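Local coordinates for rutinosidase (Aspergillus niger, PDB 6I1A), which hydrolyses glycosides as a secreted family 5 glycosyl hydrolase with rutinosidase activity, and probably also acts on beta-1,3-glucans, at residues G24-G29 / V90-T95. Numbering follows the deposited sequence. Where two conformers were deposited one is given.
Sequences GVNLGG and VLRIPT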
ATOM      1  N   GLY A  24       1.652  -7.120  24.996  1.00 12.86           N
ATOM      2  CA  GLY A  24       0.294  -7.267  25.490  1.00 13.28           C
ATOM      3  C   GLY A  24      -0.573  -8.170  24.657  1.00 12.37           C
ATOM      4  O   GLY A  24      -0.171  -8.806  23.665  1.00 12.34           O
ATOM      5  N   VAL A  25      -1.827  -8.205  25.051  1.00 12.29           N
ATOM      6  CA  VAL A  25      -2.898  -8.854  24.300  0.60 12.15           C
ATOM      7  C   VAL A  25      -4.175  -8.007  24.350  1.00 11.81           C
ATOM      8  O   VAL A  25      -4.444  -7.330  25.367  1.00 12.19           O
ATOM      9  CB  VAL A  25      -3.090 -10.290  24.847  0.60 14.01           C
ATOM     10  CG1 VAL A  25      -3.753 -10.326  26.208  0.60 13.72           C
ATOM     11  CG2 VAL A  25      -3.822 -11.150  23.852  0.60 12.75           C
ATOM     12  N   ASN A  26      -4.976  -8.169  23.316  1.00 10.80           N
ATOM     13  CA  ASN A  26      -6.365  -7.692  23.328  1.00 11.03           C
ATOM     14  C   ASN A  26      -7.251  -8.710  23.995  1.00 12.20           C
ATOM     15  O   ASN A  26      -7.058  -9.921  23.826  1.00 13.84           O
ATOM     16  CB  ASN A  26      -6.901  -7.472  21.930  1.00 11.58           C
ATOM     17  CG  ASN A  26      -6.312  -6.220  21.304  1.00 11.85           C
ATOM     18  OD1 ASN A  26      -6.901  -5.137  21.496  1.00 12.00           O
ATOM     19  ND2 ASN A  26      -5.153  -6.322  20.646  1.00 11.03           N
ATOM     20  N   LEU A  27      -8.207  -8.222  24.782  1.00 12.42           N
ATOM     21  CA  LEU A  27      -9.314  -9.055  25.286  1.00 11.20           C
ATOM     22  C   LEU A  27     -10.502  -8.807  24.361  1.00 12.91           C
ATOM     23  O   LEU A  27     -11.585  -8.327  24.810  1.00 13.47           O
ATOM     24  CB  LEU A  27      -9.579  -8.760  26.761  1.00 12.58           C
ATOM     25  CG  LEU A  27      -8.445  -8.910  27.737  1.00 13.19           C
ATOM     26  CD1 LEU A  27      -8.891  -8.642  29.160  1.00 13.99           C
ATOM     27  CD2 LEU A  27      -7.772 -10.281  27.651  1.00 14.75           C
ATOM     28  N   GLY A  28     -10.358  -9.072  23.074  1.00 12.62           N
ATOM     29  CA  GLY A  28     -11.413  -8.862  22.109  1.00 12.67           C
ATOM     30  C   GLY A  28     -12.488  -9.918  22.162  1.00 13.41           C
ATOM     31  O   GLY A  28     -12.288 -10.999  22.711  1.00 14.72           O
ATOM     32  N   GLY A  29     -13.650  -9.644  21.575  1.00 13.22           N
ATOM     33  CA  GLY A  29     -14.725 -10.616  21.509  1.00 12.81           C
ATOM     34  C   GLY A  29     -15.348 -10.886  22.847  1.00 14.77           C
ATOM     35  O   GLY A  29     -16.120 -11.846  22.966  1.00 16.19           O
ATOM     36  N   VAL A  90       0.517  -6.003  29.338  1.00 13.33           N
ATOM     37  CA  VAL A  90      -0.462  -4.968  28.918  1.00 12.75           C
ATOM     38  C   VAL A  90      -1.730  -5.653  28.467  1.00 11.96           C
ATOM     39  O   VAL A  90      -1.635  -6.675  27.723  1.00 13.16           O
ATOM     40  CB  VAL A  90       0.106  -4.143  27.759  1.00 13.81           C
ATOM     41  CG1 VAL A  90      -0.905  -3.132  27.254  1.00 15.07           C
ATOM     42  CG2 VAL A  90       1.393  -3.468  28.171  1.00 14.02           C
ATOM     43  N   LEU A  91      -2.879  -5.144  28.863  1.00 10.99           N
ATOM     44  CA  LEU A  91      -4.177  -5.615  28.385  1.00 12.34           C
ATOM     45  C   LEU A  91      -4.848  -4.489  27.643  1.00 13.01           C
ATOM     46  O   LEU A  91      -5.070  -3.427  28.249  1.00 13.36           O
ATOM     47  CB  LEU A  91      -5.081  -6.112  29.514  1.00 13.16           C
ATOM     48  CG  LEU A  91      -4.522  -7.238  30.396  1.00 13.15           C
ATOM     49  CD1 LEU A  91      -5.413  -7.509  31.589  1.00 13.69           C
ATOM     50  CD2 LEU A  91      -4.290  -8.490  29.592  1.00 14.20           C
ATOM     51  N   ARG A  92      -5.160  -4.682  26.381  1.00 11.60           N
ATOM     52  CA  ARG A  92      -6.002  -3.726  25.641  1.00 11.37           C
ATOM     53  C   ARG A  92      -7.399  -4.283  25.660  1.00 10.86           C
ATOM     54  O   ARG A  92      -7.623  -5.474  25.298  1.00 11.30           O
ATOM     55  CB  ARG A  92      -5.512  -3.546  24.220  1.00 11.82           C
ATOM     56  CG  ARG A  92      -6.402  -2.620  23.400  1.00 11.12           C
ATOM     57  CD  ARG A  92      -5.738  -2.149  22.134  1.00 11.08           C
ATOM     58  NE  ARG A  92      -6.487  -1.228  21.294  1.00 11.43           N
ATOM     59  CZ  ARG A  92      -7.274  -1.537  20.271  1.00 10.97           C
ATOM     60  NH1 ARG A  92      -7.528  -2.806  19.933  1.00 11.35           N
ATOM     61  NH2 ARG A  92      -7.768  -0.539  19.528  1.00 12.13           N
ATOM     62  N   ILE A  93      -8.381  -3.512  26.123  1.00 11.48           N
ATOM     63  CA  ILE A  93      -9.741  -3.971  26.367  1.00 11.68           C
ATOM     64  C   ILE A  93     -10.742  -3.205  25.524  1.00 12.02           C
ATOM     65  O   ILE A  93     -11.156  -2.075  25.895  1.00 11.98           O
ATOM     66  CB  ILE A  93     -10.118  -3.968  27.868  1.00 12.43           C
ATOM     67  CG1 ILE A  93      -9.041  -4.591  28.740  1.00 13.87           C
ATOM     68  CG2 ILE A  93     -11.461  -4.629  28.006  1.00 13.15           C
ATOM     69  CD1 ILE A  93      -9.342  -4.649  30.210  1.00 15.42           C
ATOM     70  N   PRO A  94     -11.151  -3.739  24.365  1.00 11.83           N
ATOM     71  CA  PRO A  94     -12.171  -3.128  23.525  1.00 11.45           C
ATOM     72  C   PRO A  94     -13.534  -3.215  24.215  1.00 12.82           C
ATOM     73  O   PRO A  94     -13.940  -4.272  24.692  1.00 13.90           O
ATOM     74  CB  PRO A  94     -12.150  -3.956  22.229  1.00 12.59           C
ATOM     75  CG  PRO A  94     -10.785  -4.564  22.237  1.00 12.95           C
ATOM     76  CD  PRO A  94     -10.502  -4.885  23.689  1.00 12.08           C
ATOM     77  N   THR A  95     -14.229  -2.077  24.244  1.00 11.33           N
ATOM     78  CA  THR A  95     -15.582  -1.978  24.800  1.00 11.79           C
ATOM     79  C   THR A  95     -16.490  -1.348  23.749  1.00 11.81           C
ATOM     80  O   THR A  95     -16.034  -0.552  22.889  1.00 12.43           O
ATOM     81  CB  THR A  95     -15.579  -1.150  26.082  1.00 12.35           C
ATOM     82  OG1 THR A  95     -15.256   0.240  25.861  1.00 13.44           O
ATOM     83  CG2 THR A  95     -14.643  -1.680  27.141  1.00 13.16           C
TER
HETATM   84  O   HOH W   1     -13.935  -7.039  24.324  1.00 14.34           O
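Asn26 and Arg92 run alongside each other from adjacent parallel strands into the interior of the (beta/alpha)8 barrel characteristic of this glycosidase family. Amide and guanidinium planes stand 85° apart, yet Asn26 OD1 sits at the guanidinium edge, nearly in its plane, and accepts a hydrogen bond (2.9 Å, 162° at the hydrogen) from Arg92 NH1, the donor being tilted out of the amide carbonyl plane. Arg92 CG lies opposite the backbone N (chi1 177°), and from there the chain runs extended to NE, passing its methylenes alongside that oxygen, with CG 3.2 Å from Asn26 OD1. On the other face, Val25 CG1 meets Leu91 CD2 at 3.9 Å; just past the strand end Leu27 CD1 lies 4.1 Å from Ile93 CG1, an apolar layer continued by helices 77-85 and 113-128. The parallel ladder is hydrogen-bonded by Val25 N to Val90 O (3.1 Å), Arg92 N to Val25 O and Leu27 N to Arg92 O. Beyond it, a water donates to both Leu27 O and Pro94 O. Asn26 ND2 bonds to Gly302 O, while salt bridges join Arg92 to Glu190, Asp264 and Glu303. The contact thus exemplifies how a polar neighbour on the adjacent strand helps fix the rotation of a buried arginine facing acidic groups in a barrel interior.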